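Local coordinates for glutathione S-transferase (Pseudomonas fluorescens, PDB 3M3M), which probably transfers glutathione to electrophilic substrates, as glutathione S-transferases do, and binds glutathione in a cleft between its two domains, at residues E68-L73 with Q95-E100; S12-K17 with S103-I108; K19-L24 with S80-S85. All blocks are in the same frame, centred on the assembly; numbering follows the deposited sequence.

Interaction 1: residues E68-L73 with Q95-E100; sequences ESNAIL and QWQFFE. With NA (sodium ion), chain C; GSH (glutathione), chain B.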
loop_
_atom_site.group_PDB
_atom_site.type_symbol
_atom_site.label_atom_id
_atom_site.label_comp_id
_atom_site.label_asym_id
_atom_site.label_seq_id
_atom_site.Cartn_x
_atom_site.Cartn_y
_atom_site.Cartn_z
ATOM N N GLU A 68 -2.827 -8.497 -6.992
ATOM C CA GLU A 68 -3.364 -7.227 -6.540
ATOM C C GLU A 68 -3.223 -7.122 -5.009
ATOM O O GLU A 68 -3.851 -7.761 -4.325
ATOM C CB GLU A 68 -4.791 -7.016 -6.996
ATOM C CG GLU A 68 -4.906 -6.759 -8.492
ATOM C CD GLU A 68 -4.235 -5.494 -8.954
ATOM O OE1 GLU A 68 -4.328 -4.512 -8.274
ATOM O OE2 GLU A 68 -3.737 -5.547 -10.032
ATOM N N SER A 69 -2.366 -6.219 -4.584
ATOM C CA SER A 69 -2.096 -6.028 -3.168
ATOM C C SER A 69 -3.369 -5.809 -2.399
ATOM O O SER A 69 -3.505 -6.374 -1.316
ATOM C CB SER A 69 -1.153 -4.795 -2.941
ATOM O OG SER A 69 -1.726 -3.573 -3.400
ATOM N N ASN A 70 -4.293 -5.016 -2.927
ATOM C CA ASN A 70 -5.505 -4.760 -2.118
ATOM C C ASN A 70 -6.443 -5.988 -2.046
ATOM O O ASN A 70 -7.170 -6.133 -1.054
ATOM C CB ASN A 70 -6.267 -3.540 -2.602
ATOM C CG ASN A 70 -5.554 -2.232 -2.265
ATOM O OD1 ASN A 70 -4.551 -2.202 -1.569
ATOM N ND2 ASN A 70 -6.047 -1.140 -2.836
ATOM N N ALA A 71 -6.373 -6.876 -3.073
ATOM C CA ALA A 71 -7.210 -8.129 -2.993
ATOM C C ALA A 71 -6.536 -9.090 -2.020
ATOM O O ALA A 71 -7.206 -9.694 -1.206
ATOM C CB ALA A 71 -7.302 -8.791 -4.391
ATOM N N ILE A 72 -5.221 -9.082 -2.043
ATOM C CA ILE A 72 -4.486 -9.908 -1.036
ATOM C C ILE A 72 -4.788 -9.444 0.396
ATOM O O ILE A 72 -5.037 -10.290 1.284
ATOM C CB ILE A 72 -2.947 -9.907 -1.337
ATOM C CG1 ILE A 72 -2.666 -10.576 -2.712
ATOM C CG2 ILE A 72 -2.213 -10.650 -0.130
ATOM C CD1 ILE A 72 -1.253 -10.118 -3.225
ATOM N N LEU A 73 -4.866 -8.140 0.658
ATOM C CA LEU A 73 -5.261 -7.662 1.970
ATOM C C LEU A 73 -6.640 -8.209 2.337
ATOM O O LEU A 73 -6.869 -8.634 3.494
ATOM C CB LEU A 73 -5.289 -6.127 2.032
ATOM C CG LEU A 73 -3.923 -5.406 1.923
ATOM C CD1 LEU A 73 -4.152 -3.877 1.911
ATOM C CD2 LEU A 73 -3.071 -5.860 3.177
ATOM N N GLN A 95 -14.183 1.195 -0.502
ATOM C CA GLN A 95 -14.173 2.526 -1.136
ATOM C C GLN A 95 -12.775 3.124 -0.994
ATOM O O GLN A 95 -12.244 3.620 -1.952
ATOM C CB GLN A 95 -15.229 3.388 -0.394
ATOM C CG GLN A 95 -15.195 4.829 -0.733
ATOM C CD GLN A 95 -16.078 5.571 0.259
ATOM O OE1 GLN A 95 -17.311 5.609 0.132
ATOM N NE2 GLN A 95 -15.428 6.148 1.303
ATOM N N TRP A 96 -12.229 3.161 0.231
ATOM C CA TRP A 96 -10.925 3.739 0.403
ATOM C C TRP A 96 -9.836 2.947 -0.393
ATOM O O TRP A 96 -8.883 3.553 -0.847
ATOM C CB TRP A 96 -10.571 3.811 1.926
ATOM C CG TRP A 96 -11.322 4.895 2.570
ATOM C CD1 TRP A 96 -12.426 4.723 3.369
ATOM C CD2 TRP A 96 -11.188 6.294 2.337
ATOM N NE1 TRP A 96 -12.988 5.944 3.703
ATOM C CE2 TRP A 96 -12.216 6.937 3.123
ATOM C CE3 TRP A 96 -10.252 7.090 1.619
ATOM C CZ2 TRP A 96 -12.381 8.322 3.146
ATOM C CZ3 TRP A 96 -10.441 8.503 1.648
ATOM C CH2 TRP A 96 -11.489 9.082 2.435
ATOM N N GLN A 97 -9.977 1.640 -0.473
ATOM C CA GLN A 97 -9.008 0.867 -1.280
ATOM C C GLN A 97 -9.096 1.162 -2.807
ATOM O O GLN A 97 -8.025 1.229 -3.421
ATOM C CB GLN A 97 -9.152 -0.610 -1.025
ATOM C CG GLN A 97 -8.789 -1.035 0.478
ATOM C CD GLN A 97 -8.766 -2.504 0.589
ATOM O OE1 GLN A 97 -9.727 -3.170 0.174
ATOM N NE2 GLN A 97 -7.657 -3.045 1.120
ATOM N N PHE A 98 -10.285 1.263 -3.416
ATOM C CA PHE A 98 -10.337 1.603 -4.837
ATOM C C PHE A 98 -9.846 3.028 -4.995
ATOM O O PHE A 98 -9.171 3.338 -5.979
ATOM C CB PHE A 98 -11.785 1.377 -5.319
ATOM C CG PHE A 98 -12.109 -0.076 -5.443
ATOM C CD1 PHE A 98 -11.426 -0.823 -6.396
ATOM C CD2 PHE A 98 -13.085 -0.695 -4.640
ATOM C CE1 PHE A 98 -11.691 -2.204 -6.542
ATOM C CE2 PHE A 98 -13.369 -2.030 -4.746
ATOM C CZ PHE A 98 -12.652 -2.806 -5.710
ATOM N N PHE A 99 -10.249 3.933 -4.077
ATOM C CA PHE A 99 -9.729 5.297 -4.118
ATOM C C PHE A 99 -8.207 5.297 -4.075
ATOM O O PHE A 99 -7.538 6.031 -4.803
ATOM C CB PHE A 99 -10.264 6.071 -2.871
ATOM C CG PHE A 99 -9.470 7.341 -2.492
ATOM C CD1 PHE A 99 -9.783 8.605 -3.015
ATOM C CD2 PHE A 99 -8.405 7.228 -1.501
ATOM C CE1 PHE A 99 -9.004 9.783 -2.619
ATOM C CE2 PHE A 99 -7.722 8.384 -1.082
ATOM C CZ PHE A 99 -7.999 9.611 -1.614
ATOM N N GLU A 100 -7.649 4.396 -3.257
ATOM C CA GLU A 100 -6.151 4.365 -3.190
ATOM C C GLU A 100 -5.494 3.937 -4.541
ATOM O O GLU A 100 -4.484 4.607 -5.011
ATOM C CB GLU A 100 -5.681 3.391 -2.091
ATOM C CG GLU A 100 -4.140 3.315 -1.991
ATOM C CD GLU A 100 -3.526 2.087 -2.714
ATOM O OE1 GLU A 100 -4.230 1.102 -2.964
ATOM O OE2 GLU A 100 -2.308 2.064 -2.904
HETATM NA NA NA C . -4.449 -3.637 -5.529
HETATM N N1 GSH B . -2.502 -2.608 -8.742
HETATM C CA1 GSH B . -1.281 -3.408 -8.331
HETATM C C1 GSH B . -1.295 -3.753 -6.839
HETATM O O11 GSH B . -0.789 -4.860 -6.494
HETATM O O12 GSH B . -1.753 -2.899 -6.031
HETATM C CB1 GSH B . -0.057 -2.507 -8.696
HETATM C CG1 GSH B . 1.163 -3.271 -8.289
HETATM C CD1 GSH B . 2.428 -2.647 -8.915
HETATM O OE1 GSH B . 2.346 -1.509 -9.711
HETATM N N2 GSH B . 3.658 -3.201 -8.700
HETATM C CA2 GSH B . 4.851 -2.592 -9.285
HETATM C C2 GSH B . 5.354 -3.537 -10.288
HETATM O O2 GSH B . 5.296 -4.833 -10.000
HETATM C CB2 GSH B . 5.869 -2.417 -8.127
HETATM S SG2 GSH B . 5.214 -1.209 -6.837
HETATM N N3 GSH B . 5.826 -3.099 -11.445
HETATM C CA3 GSH B . 6.396 -4.094 -12.370
HETATM C C3 GSH B . 6.048 -3.823 -13.823
HETATM O O31 GSH B . 6.748 -4.328 -14.753
HETATM O O32 GSH B . 5.045 -3.139 -14.086
#
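Q97 is the first residue of 95-100 to meet the other helix, and its partners are N70 and L73. Its amide lies nearly flat on that of N70, the planes 12° apart, with the two side chains running past each other in opposite directions. NE2 of Q97 lies alongside carbon, 4.0 Å from CB of N70 and 3.7 Å from CD1 of L73, and gives a weak bond to I159 O. Its OE1 takes a bond from ND2 of N74, one turn along helix 69-77. One turn beyond Q97 comes E100. Its CG stands opposite the backbone N (chi1 180°) and the chain then bends at chi2, which carries the carboxylate toward N70. ND2 of N70 donates to OE1 of E100 at 2.9 Å, with an N-H...O angle of 156°; the amide and carboxylate planes are well twisted, and the oxygen sits off the amide plane. The other oxygen, OE2, is in a salt bridge with K17, whose ammonium also bonds OD1 of N70 and OG of S69. Over these short segments the helices run nearly antiparallel, their axes 10.9 Å apart at closest. S69 to L73 spell the SNAIL sequence familiar in the thioredoxin-like domain of this family, and here it receives the gamma-glutamyl end of glutathione. S69 N donates to O11 at 2.8 Å, and S69 OG donates to O12. E68, at the N-cap, accepts from the ligand's N1 on OE1, which also binds the sodium ion, as does O12. A ligand carboxylate at a helix N-terminus is likely to be stabilised by the helix dipole, while the buried E100 carboxylate, held by N70 and K17, probably stays ionised and fixes the second shell behind S69.

Interaction 2: residues S12-K17 with S103-I108; sequences SGNCYK and SHEPYI. With GSH (glutathione), chain B.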
loop_
_atom_site.group_PDB
_atom_site.type_symbol
_atom_site.label_atom_id
_atom_site.label_comp_id
_atom_site.label_asym_id
_atom_site.label_seq_id
_atom_site.Cartn_x
_atom_site.Cartn_y
_atom_site.Cartn_z
ATOM N N SER A 12 8.766 -1.594 -2.314
ATOM C CA SER A 12 7.513 -1.278 -3.010
ATOM C C SER A 12 6.387 -1.109 -1.987
ATOM O O SER A 12 6.202 -2.024 -1.172
ATOM C CB SER A 12 7.150 -2.478 -3.894
ATOM O OG SER A 12 5.714 -2.495 -4.217
ATOM N N GLY A 13 5.694 0.028 -2.010
ATOM C CA GLY A 13 4.609 0.283 -1.107
ATOM C C GLY A 13 3.554 -0.805 -1.251
ATOM O O GLY A 13 2.976 -1.234 -0.243
ATOM N N ASN A 14 3.254 -1.232 -2.490
ATOM C CA ASN A 14 2.237 -2.282 -2.671
ATOM C C ASN A 14 2.615 -3.597 -1.981
ATOM O O ASN A 14 1.766 -4.292 -1.422
ATOM C CB ASN A 14 1.958 -2.511 -4.159
ATOM C CG ASN A 14 1.325 -1.269 -4.779
ATOM O OD1 ASN A 14 1.847 -0.734 -5.804
ATOM N ND2 ASN A 14 0.216 -0.813 -4.179
ATOM N N CYS A 15 3.916 -3.907 -1.953
ATOM C CA CYS A 15 4.392 -5.109 -1.259
ATOM C C CYS A 15 4.482 -4.906 0.267
ATOM O O CYS A 15 4.219 -5.865 1.043
ATOM C CB CYS A 15 5.807 -5.453 -1.803
ATOM S SG CYS A 15 5.751 -5.937 -3.561
ATOM N N TYR A 16 4.866 -3.689 0.711
ATOM C CA TYR A 16 4.838 -3.380 2.126
ATOM C C TYR A 16 3.456 -3.617 2.768
ATOM O O TYR A 16 3.329 -4.130 3.902
ATOM C CB TYR A 16 5.267 -1.919 2.341
ATOM C CG TYR A 16 5.196 -1.495 3.808
ATOM C CD1 TYR A 16 5.597 -2.379 4.883
ATOM C CD2 TYR A 16 4.684 -0.213 4.106
ATOM C CE1 TYR A 16 5.496 -1.928 6.247
ATOM C CE2 TYR A 16 4.578 0.245 5.461
ATOM C CZ TYR A 16 5.031 -0.638 6.501
ATOM O OH TYR A 16 4.879 -0.214 7.821
ATOM N N LYS A 17 2.355 -3.297 2.040
ATOM C CA LYS A 17 1.045 -3.622 2.553
ATOM C C LYS A 17 0.932 -5.066 2.998
ATOM O O LYS A 17 0.325 -5.312 4.064
ATOM C CB LYS A 17 -0.035 -3.498 1.421
ATOM C CG LYS A 17 -0.235 -2.075 0.919
ATOM C CD LYS A 17 -1.001 -2.108 -0.403
ATOM C CE LYS A 17 -1.090 -0.699 -0.973
ATOM N NZ LYS A 17 -1.856 -0.674 -2.294
ATOM N N SER A 103 -6.877 7.136 -7.330
ATOM C CA SER A 103 -6.700 8.559 -7.038
ATOM C C SER A 103 -5.439 8.909 -6.273
ATOM O O SER A 103 -5.168 10.074 -6.110
ATOM C CB SER A 103 -7.940 9.062 -6.231
ATOM O OG SER A 103 -9.091 9.074 -7.135
ATOM N N HIS A 104 -4.718 7.948 -5.721
ATOM C CA HIS A 104 -3.627 8.189 -4.773
ATOM C C HIS A 104 -2.317 7.506 -5.254
ATOM O O HIS A 104 -1.391 8.170 -5.622
ATOM C CB HIS A 104 -4.073 7.638 -3.417
ATOM C CG HIS A 104 -3.099 7.783 -2.297
ATOM N ND1 HIS A 104 -2.141 6.838 -2.022
ATOM C CD2 HIS A 104 -2.988 8.721 -1.340
ATOM C CE1 HIS A 104 -1.458 7.207 -0.962
ATOM N NE2 HIS A 104 -1.938 8.355 -0.541
ATOM N N GLU A 105 -2.336 6.174 -5.306
ATOM C CA GLU A 105 -1.130 5.440 -5.713
ATOM C C GLU A 105 -0.438 6.007 -7.022
ATOM O O GLU A 105 0.771 6.258 -7.036
ATOM C CB GLU A 105 -1.407 3.885 -5.757
ATOM C CG GLU A 105 -0.156 3.030 -5.632
ATOM C CD GLU A 105 0.545 2.753 -6.914
ATOM O OE1 GLU A 105 0.256 3.436 -7.965
ATOM O OE2 GLU A 105 1.465 1.856 -6.923
ATOM N N PRO A 106 -1.194 6.259 -8.130
ATOM C CA PRO A 106 -0.481 6.684 -9.341
ATOM C C PRO A 106 0.191 8.030 -9.202
ATOM O O PRO A 106 0.999 8.366 -10.099
ATOM C CB PRO A 106 -1.630 6.866 -10.352
ATOM C CG PRO A 106 -2.716 5.854 -9.892
ATOM C CD PRO A 106 -2.634 6.066 -8.388
ATOM N N TYR A 107 -0.121 8.797 -8.161
ATOM C CA TYR A 107 0.529 10.131 -7.979
ATOM C C TYR A 107 1.604 10.022 -6.887
ATOM O O TYR A 107 2.712 10.449 -7.076
ATOM C CB TYR A 107 -0.534 11.203 -7.615
ATOM C CG TYR A 107 -1.662 11.091 -8.666
ATOM C CD1 TYR A 107 -1.353 11.196 -9.996
ATOM C CD2 TYR A 107 -2.955 10.720 -8.315
ATOM C CE1 TYR A 107 -2.322 11.057 -11.031
ATOM C CE2 TYR A 107 -3.936 10.535 -9.316
ATOM C CZ TYR A 107 -3.596 10.698 -10.673
ATOM O OH TYR A 107 -4.521 10.524 -11.724
ATOM N N ILE A 108 1.252 9.438 -5.726
ATOM C CA ILE A 108 2.189 9.351 -4.594
ATOM C C ILE A 108 3.274 8.371 -4.959
ATOM O O ILE A 108 4.437 8.724 -4.858
ATOM C CB ILE A 108 1.532 8.988 -3.250
ATOM C CG1 ILE A 108 0.287 9.909 -2.967
ATOM C CG2 ILE A 108 2.610 8.888 -2.128
ATOM C CD1 ILE A 108 0.608 11.376 -2.739
HETATM N N1 GSH B . -2.502 -2.608 -8.742
HETATM C CA1 GSH B . -1.281 -3.408 -8.331
HETATM C C1 GSH B . -1.295 -3.753 -6.839
HETATM O O11 GSH B . -0.789 -4.860 -6.494
HETATM O O12 GSH B . -1.753 -2.899 -6.031
HETATM C CB1 GSH B . -0.057 -2.507 -8.696
HETATM C CG1 GSH B . 1.163 -3.271 -8.289
HETATM C CD1 GSH B . 2.428 -2.647 -8.915
HETATM O OE1 GSH B . 2.346 -1.509 -9.711
HETATM N N2 GSH B . 3.658 -3.201 -8.700
HETATM C CA2 GSH B . 4.851 -2.592 -9.285
HETATM C C2 GSH B . 5.354 -3.537 -10.288
HETATM O O2 GSH B . 5.296 -4.833 -10.000
HETATM C CB2 GSH B . 5.869 -2.417 -8.127
HETATM S SG2 GSH B . 5.214 -1.209 -6.837
HETATM N N3 GSH B . 5.826 -3.099 -11.445
HETATM C CA3 GSH B . 6.396 -4.094 -12.370
HETATM C C3 GSH B . 6.048 -3.823 -13.823
HETATM O O31 GSH B . 6.748 -4.328 -14.753
HETATM O O32 GSH B . 5.045 -3.139 -14.086
#
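At the glutathione site, N14 from the first helix of the thioredoxin-like domain faces E105 of the long helix 87-117, the two side chains meeting beside the ligand at about a right angle. CG of N14 lies 3.8 Å from OE2 of E105 and 3.7 Å from O12 of glutathione, so the amide group is close to both a protein carboxylate and a ligand carboxylate. Its plane is turned 22° from that of the E105 carboxylate. The N14 amide is probably flipped in the model, which leaves its bonding at this end doubtful. Both side chains reach across: CG of E105 points away from its own backbone N (chi1 -158°), and the bend at chi2 of -87° swings the carboxylate over to N14, although the two CA atoms are 9.0 Å apart. Replacing N14 with an alanine would probably leave OE2 of E105 without its neighbour and open a gap beside the gamma-glutamyl carboxylate. This is the domain interface of the glutathione transferase fold, where helix 13-24 packs against the helical domain with the ligand at its N-terminal end. S12 occupies the N-cap position, its OG accepting from C15 N, though the oxygen's place is less sure; S12 O takes Y16 N at 2.8 Å. Across the interface the long helix is kinked at P106 and Y107, where P106 has no N-H to give and the N of Y107 skips the turn before; instead O of H104 accepts from both Y107 N and I108 N. K17 NZ stays 6.2 Å from OE2 of E105, too far for a salt bridge, and pairs with E100 instead. Y167, another glutathione-binding residue, also touches the E105 side chain.

Interaction 3: residues K19-L24 with S80-S85; sequences KLMLNL and SQFLPS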
loop_
_atom_site.group_PDB
_atom_site.type_symbol
_atom_site.label_atom_id
_atom_site.label_comp_id
_atom_site.label_asym_id
_atom_site.label_seq_id
_atom_site.Cartn_x
_atom_site.Cartn_y
_atom_site.Cartn_z
ATOM N N LYS A 19 3.565 -7.289 3.674
ATOM C CA LYS A 19 4.501 -7.521 4.846
ATOM C C LYS A 19 3.775 -7.067 6.122
ATOM O O LYS A 19 3.758 -7.773 7.153
ATOM C CB LYS A 19 5.791 -6.693 4.648
ATOM C CG LYS A 19 6.750 -6.895 5.877
ATOM C CD LYS A 19 7.893 -5.866 5.848
ATOM C CE LYS A 19 8.752 -6.037 7.170
ATOM N NZ LYS A 19 9.951 -5.089 7.105
ATOM N N LEU A 20 3.245 -5.836 6.084
ATOM C CA LEU A 20 2.559 -5.326 7.301
ATOM C C LEU A 20 1.375 -6.201 7.730
ATOM O O LEU A 20 1.255 -6.599 8.909
ATOM C CB LEU A 20 2.035 -3.887 6.994
ATOM C CG LEU A 20 1.343 -3.162 8.185
ATOM C CD1 LEU A 20 2.199 -3.260 9.600
ATOM C CD2 LEU A 20 1.166 -1.658 7.752
HETATM N N MSE A 21 0.513 -6.545 6.751
HETATM C CA MSE A 21 -0.655 -7.412 7.105
HETATM C C MSE A 21 -0.269 -8.795 7.680
HETATM O O MSE A 21 -0.835 -9.200 8.711
HETATM C CB MSE A 21 -1.481 -7.602 5.855
HETATM C CG MSE A 21 -2.745 -8.463 6.000
HETATM SE SE MSE A 21 -4.217 -7.364 6.794
HETATM C CE MSE A 21 -3.803 -7.420 8.728
ATOM N N LEU A 22 0.715 -9.447 7.064
ATOM C CA LEU A 22 1.163 -10.733 7.576
ATOM C C LEU A 22 1.674 -10.617 9.027
ATOM O O LEU A 22 1.335 -11.493 9.896
ATOM C CB LEU A 22 2.212 -11.365 6.626
ATOM C CG LEU A 22 1.616 -11.808 5.258
ATOM C CD1 LEU A 22 2.816 -11.959 4.317
ATOM C CD2 LEU A 22 0.855 -13.134 5.456
ATOM N N ASN A 23 2.486 -9.599 9.289
ATOM C CA ASN A 23 3.006 -9.408 10.680
ATOM C C ASN A 23 1.912 -9.013 11.674
ATOM O O ASN A 23 1.881 -9.505 12.793
ATOM C CB ASN A 23 4.198 -8.409 10.699
ATOM C CG ASN A 23 5.433 -9.058 10.131
ATOM O OD1 ASN A 23 6.196 -9.703 10.900
ATOM N ND2 ASN A 23 5.612 -9.023 8.823
ATOM N N LEU A 24 0.975 -8.163 11.263
ATOM C CA LEU A 24 -0.079 -7.728 12.200
ATOM C C LEU A 24 -0.902 -8.985 12.609
ATOM O O LEU A 24 -1.310 -9.065 13.760
ATOM C CB LEU A 24 -1.065 -6.758 11.516
ATOM C CG LEU A 24 -0.470 -5.378 11.421
ATOM C CD1 LEU A 24 -1.408 -4.549 10.402
ATOM C CD2 LEU A 24 -0.379 -4.638 12.843
ATOM N N SER A 80 -11.176 -11.049 10.408
ATOM C CA SER A 80 -10.391 -10.431 11.464
ATOM C C SER A 80 -10.946 -9.066 11.806
ATOM O O SER A 80 -11.857 -8.524 11.103
ATOM C CB SER A 80 -8.890 -10.272 11.094
ATOM O OG SER A 80 -8.777 -9.221 10.115
ATOM N N GLN A 81 -10.360 -8.425 12.826
ATOM C CA GLN A 81 -10.776 -7.100 13.200
ATOM C C GLN A 81 -10.321 -6.077 12.123
ATOM O O GLN A 81 -10.636 -4.866 12.270
ATOM C CB GLN A 81 -10.087 -6.665 14.485
ATOM C CG GLN A 81 -8.545 -6.646 14.410
ATOM C CD GLN A 81 -7.892 -8.012 14.790
ATOM O OE1 GLN A 81 -8.465 -9.121 14.585
ATOM N NE2 GLN A 81 -6.686 -7.913 15.353
ATOM N N PHE A 82 -9.547 -6.528 11.138
ATOM C CA PHE A 82 -9.102 -5.515 10.074
ATOM C C PHE A 82 -10.032 -5.376 8.890
ATOM O O PHE A 82 -9.730 -4.565 7.968
ATOM C CB PHE A 82 -7.692 -5.887 9.592
ATOM C CG PHE A 82 -6.722 -5.908 10.716
ATOM C CD1 PHE A 82 -6.189 -4.712 11.153
ATOM C CD2 PHE A 82 -6.274 -7.123 11.269
ATOM C CE1 PHE A 82 -5.218 -4.691 12.172
ATOM C CE2 PHE A 82 -5.303 -7.122 12.323
ATOM C CZ PHE A 82 -4.808 -5.906 12.772
ATOM N N LEU A 83 -11.102 -6.172 8.874
ATOM C CA LEU A 83 -12.075 -6.095 7.731
ATOM C C LEU A 83 -13.476 -6.286 8.382
ATOM O O LEU A 83 -13.818 -7.422 8.771
ATOM C CB LEU A 83 -11.812 -7.231 6.678
ATOM C CG LEU A 83 -12.851 -7.216 5.515
ATOM C CD1 LEU A 83 -12.790 -5.877 4.826
ATOM C CD2 LEU A 83 -12.529 -8.356 4.637
ATOM N N PRO A 84 -14.273 -5.203 8.425
ATOM C CA PRO A 84 -15.626 -5.274 8.980
ATOM C C PRO A 84 -16.475 -6.246 8.180
ATOM O O PRO A 84 -16.308 -6.385 6.982
ATOM C CB PRO A 84 -16.175 -3.848 8.845
ATOM C CG PRO A 84 -14.959 -2.926 8.687
ATOM C CD PRO A 84 -13.851 -3.819 8.098
ATOM N N SER A 85 -17.394 -6.938 8.851
ATOM C CA SER A 85 -18.325 -7.819 8.124
ATOM C C SER A 85 -19.652 -7.075 7.786
ATOM O O SER A 85 -20.323 -7.495 6.849
ATOM C CB SER A 85 -18.619 -9.074 9.006
ATOM O OG SER A 85 -19.014 -8.585 10.283
#
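The loop that leads from the thioredoxin-like domain to the helical domain is anchored by F82, whose ring enters an apolar pocket beside the end of helix 13-24 and meets M21 and L24. M21, present as selenomethionine, and L24 share the contact about equally. The CE methyl of M21 sits over one face of the F82 ring, 3.9 Å from the centroid and 24° off the ring normal, a CH-pi contact displaced toward the rim. The closest ring atom is CD2 of F82, 3.6 Å from CE of M21. SE stands back obliquely at 5.4 Å from the same centroid, making this a longer Met-aromatic contact led by the methyl. The M21 chain sets off opposite its backbone N (chi1 -180°), then bends at both chi2 and chi3, and these turns lay the methyl on the ring. One helical turn on, CB of L24 approaches CZ of F82 obliquely at 4.0 Å, touching the far end of the phenyl group. The opposite ring face is covered from within the loop by CG of Q81, so F82 is held between its sequence neighbour and M21. The backbone behind it is shaped by a type I turn from S80 to L83. Inside it, OG of S80 accepts from N of F82 at 3.0 Å, an ST turn, while also bonding O of A77 at the end of the preceding helix. On helix 13-24, ND2 of N23 donates to O of K19, joining the N23 backbone N on that carbonyl. Around M21, helix 69-77 supplies L73 and L76, and helix 159-168 supplies I159 and I162, the latter also touching L24; backbone bonds between F82 and I159 tie the loop to the start of that second helix.

Interactions 1 and 2 lie 10 Å apart between centres and share helix 87-117 and glutathione. K17 NZ from interaction 2 reaches OE2 of E100 in interaction 1 at 2.8 Å. S69 CB packs 3.3 Å from N14 O, and residues of both contacts line the gamma-glutamyl end of the ligand. Interaction 3 lies farther along helix 13-24, toward its C-terminal end, about 13 Å from interaction 1 and 18 Å from interaction 2, centre to centre. L73 CD2 meets M21 CB at 3.6 Å, linking interaction 3 to interaction 1. The M21 side chain is about 13 Å from glutathione, so 19-24 with 80-85 ties the interdomain loop to helix 13-24 well away from the pocket.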